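Phosphoenolpyruvate--glycerone phosphotransferase (Enterococcus faecalis, PDB 3B48) probably relays phosphoryl groups from phosphoenolpyruvate, through histidine residues, to DhaL and finally dihydroxyacetone, as the homodimeric DhaM component of the dihydroxyacetone kinase complex. Local coordinates at residues Ile69-Gly74 against Leu78-Ala83; Asp7-Ser12 against Met52-Thr57; Lys22-Gln27 against Pro101-Ala106. One frame throughout, in Å; residues are numbered along the deposited sequence.

Interaction 1. Residues Ile69-Gly74 against Leu78-Ala83; sequences IFADLG and LSSELA
Ser80 of helix 75-84 faces Ile69 and Ala71 on strand 66-71, in the strand-turn-helix step of an open alpha/beta fold: the chain leaves the parallel sheet through Asp72-Gly74 and the helix doubles back over the strand. From the Ser80 side chain, CB first meets the branch methyl of Ile69, with 3.6 Å to CG2. One bond further, OG rests 3.3 Å from that same Ile69 CG2 and 3.9 Å from Ala71 CB, two alternate residues of the strand that turn the same face to the helix. Its torsion sets OG beside its own backbone N (chi1 -68°), and the hydroxyl hydrogen-bonds Ala76 O one helical turn earlier, so a polar atom buried among methyl groups still has a partner. Neighbouring strands close in on the pair: Ser80 also touches Val11 and Leu97. Trp134 of the second subunit packs on Ser80 and Ala71. Within the turn Leu73 N donates to Asp72 OD1 (2.6 Å), on the anti side and 28° out of the carboxylate plane. Gly74, with positive phi, is the N-cap of the helix, and its O receives a weak but nearly straight bond from Leu78 N, 3.4 Å long at 169°.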
ATOM      1  N   ILE B  69      -6.256   8.370   9.658  1.00 28.78           N
ATOM      2  CA  ILE B  69      -6.736   8.204   8.270  1.00 28.06           C
ATOM      3  C   ILE B  69      -5.595   8.022   7.259  1.00 27.40           C
ATOM      4  O   ILE B  69      -4.764   8.911   7.111  1.00 27.55           O
ATOM      5  CB  ILE B  69      -7.719   9.366   7.829  1.00 29.17           C
ATOM      6  CG1 ILE B  69      -9.120   9.160   8.420  1.00 28.43           C
ATOM      7  CG2 ILE B  69      -7.918   9.378   6.340  1.00 27.19           C
ATOM      8  CD1 ILE B  69      -9.271   9.529   9.856  1.00 27.02           C
ATOM      9  N   PHE B  70      -5.552   6.850   6.618  1.00 26.14           N
ATOM     10  CA  PHE B  70      -4.630   6.556   5.532  1.00 26.47           C
ATOM     11  C   PHE B  70      -5.373   6.437   4.175  1.00 26.68           C
ATOM     12  O   PHE B  70      -6.450   5.848   4.097  1.00 26.63           O
ATOM     13  CB  PHE B  70      -3.841   5.267   5.793  1.00 24.76           C
ATOM     14  CG  PHE B  70      -3.144   5.240   7.110  1.00 26.59           C
ATOM     15  CD1 PHE B  70      -1.760   5.361   7.181  1.00 25.71           C
ATOM     16  CD2 PHE B  70      -3.863   5.117   8.297  1.00 24.16           C
ATOM     17  CE1 PHE B  70      -1.116   5.354   8.404  1.00 26.92           C
ATOM     18  CE2 PHE B  70      -3.203   5.085   9.524  1.00 24.34           C
ATOM     19  CZ  PHE B  70      -1.842   5.216   9.576  1.00 24.19           C
ATOM     20  N   ALA B  71      -4.793   7.022   3.131  1.00 26.54           N
ATOM     21  CA  ALA B  71      -5.310   6.891   1.762  1.00 27.64           C
ATOM     22  C   ALA B  71      -4.155   6.548   0.831  1.00 27.62           C
ATOM     23  O   ALA B  71      -2.981   6.779   1.156  1.00 27.69           O
ATOM     24  CB  ALA B  71      -6.025   8.169   1.303  1.00 27.38           C
ATOM     25  N   ASP B  72      -4.461   5.958  -0.312  1.00 27.75           N
ATOM     26  CA  ASP B  72      -3.404   5.773  -1.295  1.00 27.97           C
ATOM     27  C   ASP B  72      -3.333   6.957  -2.259  1.00 28.58           C
ATOM     28  O   ASP B  72      -2.359   7.701  -2.267  1.00 28.39           O
ATOM     29  CB  ASP B  72      -3.518   4.445  -2.026  1.00 28.02           C
ATOM     30  CG  ASP B  72      -4.960   4.118  -2.516  1.00 29.99           C
ATOM     31  OD1 ASP B  72      -5.845   5.017  -2.623  1.00 27.23           O
ATOM     32  OD2 ASP B  72      -5.174   2.917  -2.826  1.00 31.56           O
ATOM     33  N   LEU B  73      -4.376   7.142  -3.054  1.00 29.07           N
ATOM     34  CA  LEU B  73      -4.268   7.956  -4.236  1.00 30.04           C
ATOM     35  C   LEU B  73      -5.584   8.598  -4.615  1.00 30.70           C
ATOM     36  O   LEU B  73      -6.677   8.077  -4.313  1.00 32.02           O
ATOM     37  CB  LEU B  73      -3.843   7.074  -5.428  1.00 30.63           C
ATOM     38  CG  LEU B  73      -2.543   6.242  -5.463  1.00 30.34           C
ATOM     39  CD1 LEU B  73      -2.789   5.040  -6.302  1.00 28.71           C
ATOM     40  CD2 LEU B  73      -1.337   7.052  -5.986  1.00 33.67           C
ATOM     41  N   GLY B  74      -5.472   9.694  -5.355  1.00 30.56           N
ATOM     42  CA  GLY B  74      -6.589  10.252  -6.071  1.00 30.19           C
ATOM     43  C   GLY B  74      -7.695  10.794  -5.220  1.00 29.81           C
ATOM     44  O   GLY B  74      -7.492  11.697  -4.429  1.00 30.15           O
ATOM     45  N   LEU B  78      -8.633  13.078  -1.594  1.00 27.45           N
ATOM     46  CA  LEU B  78      -9.653  14.118  -1.551  1.00 27.88           C
ATOM     47  C   LEU B  78     -10.780  13.776  -0.560  1.00 27.90           C
ATOM     48  O   LEU B  78     -11.167  14.633   0.264  1.00 28.06           O
ATOM     49  CB  LEU B  78     -10.215  14.415  -2.950  1.00 27.29           C
ATOM     50  CG  LEU B  78     -11.263  15.537  -2.960  1.00 28.42           C
ATOM     51  CD1 LEU B  78     -10.641  16.904  -2.624  1.00 28.37           C
ATOM     52  CD2 LEU B  78     -12.007  15.612  -4.286  1.00 28.43           C
ATOM     53  N   SER B  79     -11.286  12.543  -0.623  0.50 27.95           N
ATOM     54  CA  SER B  79     -12.366  12.080   0.273  0.50 27.72           C
ATOM     55  C   SER B  79     -11.986  12.129   1.764  0.50 27.98           C
ATOM     56  O   SER B  79     -12.825  12.422   2.627  0.50 28.24           O
ATOM     57  CB  SER B  79     -12.828  10.675  -0.142  0.50 27.70           C
ATOM     58  OG  SER B  79     -13.436   9.976   0.926  0.50 27.55           O
ATOM     59  N   SER B  80     -10.721  11.838   2.059  1.00 27.61           N
ATOM     60  CA  SER B  80     -10.167  11.986   3.406  1.00 27.54           C
ATOM     61  C   SER B  80     -10.067  13.442   3.889  1.00 27.42           C
ATOM     62  O   SER B  80     -10.208  13.704   5.084  1.00 27.05           O
ATOM     63  CB  SER B  80      -8.770  11.381   3.438  1.00 27.47           C
ATOM     64  OG  SER B  80      -8.885  10.006   3.281  1.00 28.25           O
ATOM     65  N   GLU B  81      -9.812  14.365   2.957  1.00 26.81           N
ATOM     66  CA  GLU B  81      -9.719  15.794   3.270  1.00 27.27           C
ATOM     67  C   GLU B  81     -11.092  16.432   3.419  1.00 27.18           C
ATOM     68  O   GLU B  81     -11.298  17.249   4.321  1.00 26.53           O
ATOM     69  CB  GLU B  81      -8.880  16.582   2.227  1.00 26.48           C
ATOM     70  CG  GLU B  81      -7.433  16.096   2.091  1.00 27.30           C
ATOM     71  CD  GLU B  81      -6.679  16.583   0.829  1.00 27.77           C
ATOM     72  OE1 GLU B  81      -7.276  17.140  -0.124  1.00 29.68           O
ATOM     73  OE2 GLU B  81      -5.455  16.393   0.796  1.00 28.76           O
ATOM     74  N   LEU B  82     -12.012  16.075   2.518  1.00 27.62           N
ATOM     75  CA  LEU B  82     -13.392  16.599   2.559  1.00 27.65           C
ATOM     76  C   LEU B  82     -14.198  16.123   3.774  1.00 27.80           C
ATOM     77  O   LEU B  82     -15.090  16.830   4.238  1.00 28.57           O
ATOM     78  CB  LEU B  82     -14.161  16.244   1.293  1.00 27.07           C
ATOM     79  CG  LEU B  82     -13.701  16.714  -0.094  1.00 26.64           C
ATOM     80  CD1 LEU B  82     -14.513  15.994  -1.145  1.00 22.28           C
ATOM     81  CD2 LEU B  82     -13.819  18.237  -0.264  1.00 24.34           C
ATOM     82  N   ALA B  83     -13.874  14.940   4.282  1.00 28.09           N
ATOM     83  CA  ALA B  83     -14.534  14.374   5.449  1.00 28.16           C
ATOM     84  C   ALA B  83     -14.233  15.185   6.682  1.00 28.00           C
ATOM     85  O   ALA B  83     -15.120  15.418   7.498  1.00 28.21           O
ATOM     86  CB  ALA B  83     -14.105  12.905   5.662  1.00 28.31           C
TER

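Interaction 2. Residues Asp7-Ser12 against Met52-Thr57; sequences DILLVS and MKIIDT
Ile54 of helix 51-60 reaches two residues of strand 6-11 at once, each with a different branch. Its CG1 lies opposite the carbonyl carbon and the chain then runs on extended (chi2 176°), which carries CD1 out to Val11 CG2, 3.7 Å away. The other branch, CG2, stands opposite the backbone N and meets Leu9 CD2, also at 3.7 Å. The two approaches differ in direction: Ile54 and Val11 cross at about a right angle, whereas Ile54 and Leu9 meet at a slant. Leu9 folds its CG back beside the backbone N (chi1 -64°), and its CD2 touches Thr57 as well, whose CG2 is a looser neighbour at 4.3 Å. Thr57 keeps its polar branch for its own helix: OG1 donates to Lys53 O over 2.5 Å, tilted 26° from the carbonyl plane, while Thr57 N reaches the same oxygen from the opposite face. The hydroxyl is thus engaged within the helix, and the methyl faces the sheet. Behind the contact, Ser79 of helix 75-84 touches Ile54 and Ala76 touches Val11, while Leu39 covers Leu9 and Thr57. The strand and helix segments run almost antiparallel, their axes 10.0 Å apart. Helix 51-60 joins strands 35-38 and 66-71, which lie either side of strand 6-11, so its seat over Leu9 and Val11 is that of the connecting helix in a beta-alpha-beta crossover that skips one strand.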
ATOM      1  N   ASP B   7      -8.210   3.956  16.138  1.00 31.33           N
ATOM      2  CA  ASP B   7      -8.707   3.290  14.950  1.00 30.62           C
ATOM      3  C   ASP B   7      -7.882   3.724  13.756  1.00 29.84           C
ATOM      4  O   ASP B   7      -7.466   4.900  13.659  1.00 28.99           O
ATOM      5  CB  ASP B   7     -10.174   3.634  14.696  1.00 30.04           C
ATOM      6  CG  ASP B   7     -11.078   3.233  15.834  1.00 31.59           C
ATOM      7  OD1 ASP B   7     -10.800   3.653  16.973  1.00 33.66           O
ATOM      8  OD2 ASP B   7     -12.089   2.530  15.589  1.00 32.15           O
ATOM      9  N   ILE B   8      -7.647   2.761  12.864  1.00 29.26           N
ATOM     10  CA  ILE B   8      -7.036   2.998  11.569  1.00 28.84           C
ATOM     11  C   ILE B   8      -8.090   2.911  10.487  1.00 29.20           C
ATOM     12  O   ILE B   8      -8.766   1.879  10.307  1.00 29.54           O
ATOM     13  CB  ILE B   8      -5.915   1.986  11.260  1.00 29.35           C
ATOM     14  CG1 ILE B   8      -4.727   2.187  12.208  1.00 28.04           C
ATOM     15  CG2 ILE B   8      -5.477   2.095   9.789  1.00 28.63           C
ATOM     16  CD1 ILE B   8      -3.790   1.025  12.254  1.00 29.86           C
ATOM     17  N   LEU B   9      -8.225   4.003   9.755  1.00 29.56           N
ATOM     18  CA  LEU B   9      -9.196   4.066   8.662  1.00 29.24           C
ATOM     19  C   LEU B   9      -8.422   4.121   7.349  1.00 28.72           C
ATOM     20  O   LEU B   9      -7.561   5.016   7.135  1.00 27.73           O
ATOM     21  CB  LEU B   9     -10.158   5.260   8.804  1.00 29.62           C
ATOM     22  CG  LEU B   9     -11.158   5.424   9.967  1.00 29.24           C
ATOM     23  CD1 LEU B   9     -10.481   5.586  11.364  1.00 29.39           C
ATOM     24  CD2 LEU B   9     -12.063   6.633   9.649  1.00 29.08           C
ATOM     25  N   LEU B  10      -8.745   3.126   6.519  1.00 27.41           N
ATOM     26  CA  LEU B  10      -8.065   2.810   5.280  1.00 27.23           C
ATOM     27  C   LEU B  10      -8.965   3.203   4.114  1.00 27.12           C
ATOM     28  O   LEU B  10      -9.985   2.544   3.862  1.00 26.81           O
ATOM     29  CB  LEU B  10      -7.792   1.292   5.201  1.00 26.40           C
ATOM     30  CG  LEU B  10      -7.048   0.633   6.379  1.00 24.84           C
ATOM     31  CD1 LEU B  10      -7.125  -0.875   6.221  1.00 22.73           C
ATOM     32  CD2 LEU B  10      -5.630   1.075   6.333  1.00 22.71           C
ATOM     33  N   VAL B  11      -8.569   4.264   3.411  1.00 26.38           N
ATOM     34  CA  VAL B  11      -9.315   4.779   2.243  1.00 25.84           C
ATOM     35  C   VAL B  11      -8.613   4.473   0.904  1.00 24.96           C
ATOM     36  O   VAL B  11      -7.422   4.623   0.775  1.00 22.88           O
ATOM     37  CB  VAL B  11      -9.608   6.276   2.399  1.00 25.90           C
ATOM     38  CG1 VAL B  11     -10.635   6.728   1.365  1.00 25.72           C
ATOM     39  CG2 VAL B  11     -10.071   6.541   3.861  1.00 24.56           C
ATOM     40  N   SER B  12      -9.376   3.981  -0.069  1.00 24.89           N
ATOM     41  CA  SER B  12      -8.801   3.651  -1.358  1.00 25.06           C
ATOM     42  C   SER B  12      -9.919   3.678  -2.357  1.00 24.83           C
ATOM     43  O   SER B  12     -11.057   3.640  -1.951  1.00 24.97           O
ATOM     44  CB  SER B  12      -8.164   2.245  -1.298  1.00 24.78           C
ATOM     45  OG  SER B  12      -7.545   1.878  -2.520  1.00 23.54           O
HETATM   46  N   MSE B  52     -18.388   9.867   2.961  1.00 26.98           N
HETATM   47  CA  MSE B  52     -19.439   9.526   3.912  1.00 28.14           C
HETATM   48  C   MSE B  52     -19.173   8.193   4.643  1.00 26.97           C
HETATM   49  O   MSE B  52     -19.712   7.943   5.699  1.00 27.07           O
HETATM   50  CB  MSE B  52     -20.790   9.522   3.201  1.00 29.06           C
HETATM   51  CG  MSE B  52     -21.980   9.924   4.083  1.00 34.54           C
HETATM   52 SE   MSE B  52     -21.851  11.764   4.767  1.00 43.94          SE
HETATM   53  CE  MSE B  52     -21.918  12.731   3.076  1.00 44.36           C
ATOM     54  N   LYS B  53     -18.296   7.362   4.101  1.00 26.35           N
ATOM     55  CA  LYS B  53     -17.861   6.117   4.809  1.00 26.11           C
ATOM     56  C   LYS B  53     -17.032   6.418   6.060  1.00 24.52           C
ATOM     57  O   LYS B  53     -17.251   5.818   7.104  1.00 23.00           O
ATOM     58  CB  LYS B  53     -17.135   5.152   3.846  1.00 25.28           C
ATOM     59  CG  LYS B  53     -18.068   4.670   2.732  1.00 25.80           C
ATOM     60  CD  LYS B  53     -17.365   3.756   1.756  1.00 30.54           C
ATOM     61  CE  LYS B  53     -17.648   2.299   2.058  1.00 31.87           C
ATOM     62  NZ  LYS B  53     -16.813   1.428   1.190  1.00 34.42           N
ATOM     63  N   ILE B  54     -16.128   7.392   5.915  1.00 23.61           N
ATOM     64  CA  ILE B  54     -15.334   7.960   6.990  1.00 23.22           C
ATOM     65  C   ILE B  54     -16.225   8.658   8.022  1.00 24.43           C
ATOM     66  O   ILE B  54     -16.159   8.327   9.208  1.00 24.11           O
ATOM     67  CB  ILE B  54     -14.279   8.973   6.437  1.00 23.04           C
ATOM     68  CG1 ILE B  54     -13.477   8.353   5.278  1.00 22.87           C
ATOM     69  CG2 ILE B  54     -13.351   9.437   7.542  1.00 20.93           C
ATOM     70  CD1 ILE B  54     -12.454   9.272   4.554  1.00 22.56           C
ATOM     71  N   ILE B  55     -17.081   9.595   7.564  1.00 25.66           N
ATOM     72  CA  ILE B  55     -17.994  10.318   8.441  1.00 25.92           C
ATOM     73  C   ILE B  55     -18.858   9.354   9.265  1.00 26.26           C
ATOM     74  O   ILE B  55     -18.854   9.420  10.491  1.00 26.72           O
ATOM     75  CB  ILE B  55     -18.935  11.342   7.689  1.00 26.61           C
ATOM     76  CG1 ILE B  55     -18.178  12.297   6.746  1.00 26.76           C
ATOM     77  CG2 ILE B  55     -19.834  12.142   8.689  1.00 25.86           C
ATOM     78  CD1 ILE B  55     -17.143  13.110   7.402  1.00 29.65           C
ATOM     79  N   ASP B  56     -19.624   8.489   8.599  1.00 26.76           N
ATOM     80  CA  ASP B  56     -20.420   7.481   9.298  1.00 26.74           C
ATOM     81  C   ASP B  56     -19.580   6.634  10.281  1.00 26.75           C
ATOM     82  O   ASP B  56     -19.991   6.415  11.405  1.00 27.18           O
ATOM     83  CB  ASP B  56     -21.110   6.565   8.299  1.00 27.07           C
ATOM     84  CG  ASP B  56     -22.243   7.247   7.541  1.00 29.33           C
ATOM     85  OD1 ASP B  56     -22.897   8.186   8.079  1.00 29.80           O
ATOM     86  OD2 ASP B  56     -22.488   6.816   6.392  1.00 31.24           O
ATOM     87  N   THR B  57     -18.408   6.170   9.853  1.00 26.71           N
ATOM     88  CA  THR B  57     -17.516   5.412  10.727  1.00 27.07           C
ATOM     89  C   THR B  57     -17.161   6.185  11.997  1.00 26.92           C
ATOM     90  O   THR B  57     -17.341   5.666  13.098  1.00 27.26           O
ATOM     91  CB  THR B  57     -16.255   4.955   9.960  1.00 27.43           C
ATOM     92  OG1 THR B  57     -16.654   4.121   8.858  1.00 25.96           O
ATOM     93  CG2 THR B  57     -15.336   4.201  10.864  1.00 28.04           C
TER

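Interaction 3. Residues Lys22-Gln27 against Pro101-Ala106; sequences KEMIEQ and PLVEGA
Met24, a selenomethionine, leaves helix 15-27 in an extended line, with CG opposite the backbone N (chi1 -173°) and SE continuing the same course, until the last torsion bends it (chi3 64°). That bend delivers the terminal methyl CE to Val103 CG1 of helix 102-113, 3.7 Å away. Val103 answers with the branch set opposite its own backbone N, and the two side chains cross at about a right angle, so the methionine touches with its end and not its flank. One residue on, Ile25 is built differently: CG1 lies beside the backbone N and CD1 extends straight on (chi2 180°) and ends against Ala106. There it meets backbone as much as side chain, 4.2 Å from Ala106 C and 4.4 Å from Ala106 CB, a loose touch. The nearest backbones, at Ile25 and Ala106, have their CA atoms 8.7 Å apart, and long side chains on one helix bridge that gap to short ones on the other. Both helices lie over the same face of the sheet, where Ala106 also touches Ile8 and Leu10. The dimer partner is close: Met24 packs on Ser12 of the second subunit, and Val103 on its own counterpart there. Charged groups sit apart from this seam. Lys22 NZ pairs with Glu26 OE2 one turn along its helix in a 2.6 Å salt bridge, and also bonds Ile36 O; Glu104 OE2 pairs with Lys132 and takes a hydrogen bond from Leu102 N of the second subunit. Only carbon atoms of buried residues meet between the segments, so the two helices are joined here by dispersion and the exclusion of water, and none of the contacts between the two segments is polar.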
ATOM      1  N   LYS B  22      -6.453  -4.999   5.978  1.00 26.16           N
ATOM      2  CA  LYS B  22      -7.069  -5.285   7.271  1.00 26.68           C
ATOM      3  C   LYS B  22      -6.876  -6.750   7.666  1.00 27.48           C
ATOM      4  O   LYS B  22      -6.400  -7.076   8.771  1.00 27.60           O
ATOM      5  CB  LYS B  22      -8.548  -4.889   7.266  1.00 26.07           C
ATOM      6  CG  LYS B  22      -9.400  -5.520   8.394  1.00 24.79           C
ATOM      7  CD  LYS B  22     -10.753  -4.812   8.482  1.00 26.57           C
ATOM      8  CE  LYS B  22     -11.720  -5.502   9.420  1.00 26.97           C
ATOM      9  NZ  LYS B  22     -11.396  -5.306  10.856  1.00 27.28           N
ATOM     10  N   GLU B  23      -7.226  -7.620   6.740  1.00 28.26           N
ATOM     11  CA  GLU B  23      -7.016  -9.053   6.881  1.00 30.21           C
ATOM     12  C   GLU B  23      -5.549  -9.422   7.148  1.00 29.54           C
ATOM     13  O   GLU B  23      -5.276 -10.228   8.032  1.00 28.51           O
ATOM     14  CB  GLU B  23      -7.600  -9.752   5.642  1.00 30.11           C
ATOM     15  CG  GLU B  23      -6.852 -10.953   5.064  1.00 32.73           C
ATOM     16  CD  GLU B  23      -7.545 -11.482   3.811  1.00 33.76           C
ATOM     17  OE1 GLU B  23      -8.802 -11.377   3.746  1.00 39.16           O
ATOM     18  OE2 GLU B  23      -6.850 -12.005   2.895  1.00 37.80           O
HETATM   19  N   MSE B  24      -4.624  -8.800   6.405  1.00 30.44           N
HETATM   20  CA  MSE B  24      -3.179  -9.069   6.529  1.00 31.08           C
HETATM   21  C   MSE B  24      -2.638  -8.649   7.878  1.00 29.79           C
HETATM   22  O   MSE B  24      -1.995  -9.419   8.567  1.00 29.54           O
HETATM   23  CB  MSE B  24      -2.392  -8.389   5.417  1.00 30.43           C
HETATM   24  CG  MSE B  24      -0.928  -8.781   5.395  1.00 32.10           C
HETATM   25 SE   MSE B  24       0.084  -7.814   4.033  1.00 36.61          SE
HETATM   26  CE  MSE B  24      -0.120  -5.998   4.758  1.00 34.04           C
ATOM     27  N   ILE B  25      -2.912  -7.418   8.264  1.00 29.75           N
ATOM     28  CA  ILE B  25      -2.504  -6.942   9.568  1.00 29.20           C
ATOM     29  C   ILE B  25      -3.091  -7.798  10.725  1.00 29.81           C
ATOM     30  O   ILE B  25      -2.361  -8.232  11.613  1.00 29.80           O
ATOM     31  CB  ILE B  25      -2.918  -5.485   9.724  1.00 28.79           C
ATOM     32  CG1 ILE B  25      -2.061  -4.615   8.801  1.00 27.67           C
ATOM     33  CG2 ILE B  25      -2.821  -5.068  11.166  1.00 26.49           C
ATOM     34  CD1 ILE B  25      -2.391  -3.189   8.876  1.00 28.32           C
ATOM     35  N   GLU B  26      -4.400  -8.035  10.701  1.00 30.42           N
ATOM     36  CA  GLU B  26      -5.075  -8.829  11.750  1.00 31.15           C
ATOM     37  C   GLU B  26      -4.536 -10.243  11.872  1.00 31.03           C
ATOM     38  O   GLU B  26      -4.389 -10.767  12.971  1.00 31.34           O
ATOM     39  CB  GLU B  26      -6.575  -8.879  11.506  1.00 30.51           C
ATOM     40  CG  GLU B  26      -7.190  -7.537  11.697  1.00 32.20           C
ATOM     41  CD  GLU B  26      -8.652  -7.520  11.441  1.00 33.39           C
ATOM     42  OE1 GLU B  26      -9.215  -8.538  10.966  1.00 31.28           O
ATOM     43  OE2 GLU B  26      -9.239  -6.453  11.722  1.00 36.35           O
ATOM     44  N   GLN B  27      -4.209 -10.843  10.736  1.00 31.73           N
ATOM     45  CA  GLN B  27      -3.739 -12.205  10.725  1.00 32.32           C
ATOM     46  C   GLN B  27      -2.287 -12.259  11.185  1.00 32.81           C
ATOM     47  O   GLN B  27      -1.837 -13.261  11.737  1.00 32.71           O
ATOM     48  CB  GLN B  27      -3.926 -12.788   9.342  1.00 32.54           C
ATOM     49  CG  GLN B  27      -4.411 -14.232   9.327  1.00 34.76           C
ATOM     50  CD  GLN B  27      -5.541 -14.533  10.323  1.00 34.38           C
ATOM     51  OE1 GLN B  27      -5.461 -15.502  11.081  1.00 33.04           O
ATOM     52  NE2 GLN B  27      -6.590 -13.705  10.319  1.00 34.77           N
ATOM     53  N   PRO B 101       2.421   6.217   3.449  1.00 26.33           N
ATOM     54  CA  PRO B 101       1.836   5.330   2.459  1.00 26.06           C
ATOM     55  C   PRO B 101       0.816   4.423   3.110  1.00 26.15           C
ATOM     56  O   PRO B 101       0.917   4.136   4.308  1.00 25.45           O
ATOM     57  CB  PRO B 101       3.022   4.537   1.909  1.00 26.45           C
ATOM     58  CG  PRO B 101       4.112   4.681   2.883  1.00 25.54           C
ATOM     59  CD  PRO B 101       3.840   5.910   3.713  1.00 25.81           C
ATOM     60  N   LEU B 102      -0.166   4.006   2.305  1.00 25.89           N
ATOM     61  CA  LEU B 102      -1.318   3.285   2.761  1.00 26.28           C
ATOM     62  C   LEU B 102      -1.007   1.958   3.517  1.00 26.42           C
ATOM     63  O   LEU B 102      -1.388   1.819   4.699  1.00 27.29           O
ATOM     64  CB  LEU B 102      -2.297   3.058   1.589  1.00 25.72           C
ATOM     65  CG  LEU B 102      -3.575   2.284   1.917  1.00 26.58           C
ATOM     66  CD1 LEU B 102      -4.492   2.986   2.977  1.00 25.12           C
ATOM     67  CD2 LEU B 102      -4.356   1.942   0.683  1.00 26.86           C
ATOM     68  N   VAL B 103      -0.379   0.988   2.838  1.00 24.90           N
ATOM     69  CA  VAL B 103      -0.095  -0.317   3.458  1.00 23.39           C
ATOM     70  C   VAL B 103       0.918  -0.179   4.613  1.00 22.95           C
ATOM     71  O   VAL B 103       0.630  -0.532   5.776  1.00 22.27           O
ATOM     72  CB  VAL B 103       0.420  -1.381   2.420  1.00 23.31           C
ATOM     73  CG1 VAL B 103       0.731  -2.728   3.141  1.00 22.17           C
ATOM     74  CG2 VAL B 103      -0.602  -1.598   1.299  1.00 20.36           C
ATOM     75  N   GLU B 104       2.088   0.354   4.271  1.00 22.64           N
ATOM     76  CA  GLU B 104       3.189   0.463   5.195  1.00 23.38           C
ATOM     77  C   GLU B 104       2.947   1.424   6.347  1.00 23.55           C
ATOM     78  O   GLU B 104       3.300   1.113   7.467  1.00 24.27           O
ATOM     79  CB  GLU B 104       4.495   0.778   4.465  1.00 22.99           C
ATOM     80  CG  GLU B 104       4.875  -0.263   3.378  1.00 24.17           C
ATOM     81  CD  GLU B 104       4.325   0.094   1.978  1.00 23.79           C
ATOM     82  OE1 GLU B 104       3.359   0.889   1.848  1.00 24.12           O
ATOM     83  OE2 GLU B 104       4.875  -0.417   0.998  1.00 22.68           O
ATOM     84  N   GLY B 105       2.350   2.583   6.092  1.00 24.12           N
ATOM     85  CA  GLY B 105       1.941   3.486   7.184  1.00 24.69           C
ATOM     86  C   GLY B 105       1.004   2.822   8.185  1.00 25.07           C
ATOM     87  O   GLY B 105       1.277   2.796   9.394  1.00 24.53           O
ATOM     88  N   ALA B 106      -0.080   2.235   7.678  1.00 25.25           N
ATOM     89  CA  ALA B 106      -1.079   1.576   8.546  1.00 24.69           C
ATOM     90  C   ALA B 106      -0.459   0.459   9.416  1.00 25.26           C
ATOM     91  O   ALA B 106      -0.743   0.347  10.625  1.00 25.32           O
ATOM     92  CB  ALA B 106      -2.223   1.032   7.687  1.00 24.80           C
TER

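In the fold
The three contacts clothe both faces of one parallel sheet. Interactions 1 and 2 share a face, their centres about 9 Å apart, and strands 66-71 and 6-11 are neighbours: Phe70 O lies 2.7 Å from Val11 N, a probable hydrogen bond. Interaction 3 covers the other face, its centre about 14 Å from that of interaction 2 and 16 Å from that of interaction 1. Phe70 turns that way, its CE1 3.3 Å from Gly105 C. At the strand ends Asp72 OD2 and Ser12 OG, 2.6 Å apart, probably hydrogen-bond. The loop following strand 6-11 is where relatives in the EIIA-Man family carry the phosphorylated histidine, so this Asp72-Ser12 pair probably lies beside that site.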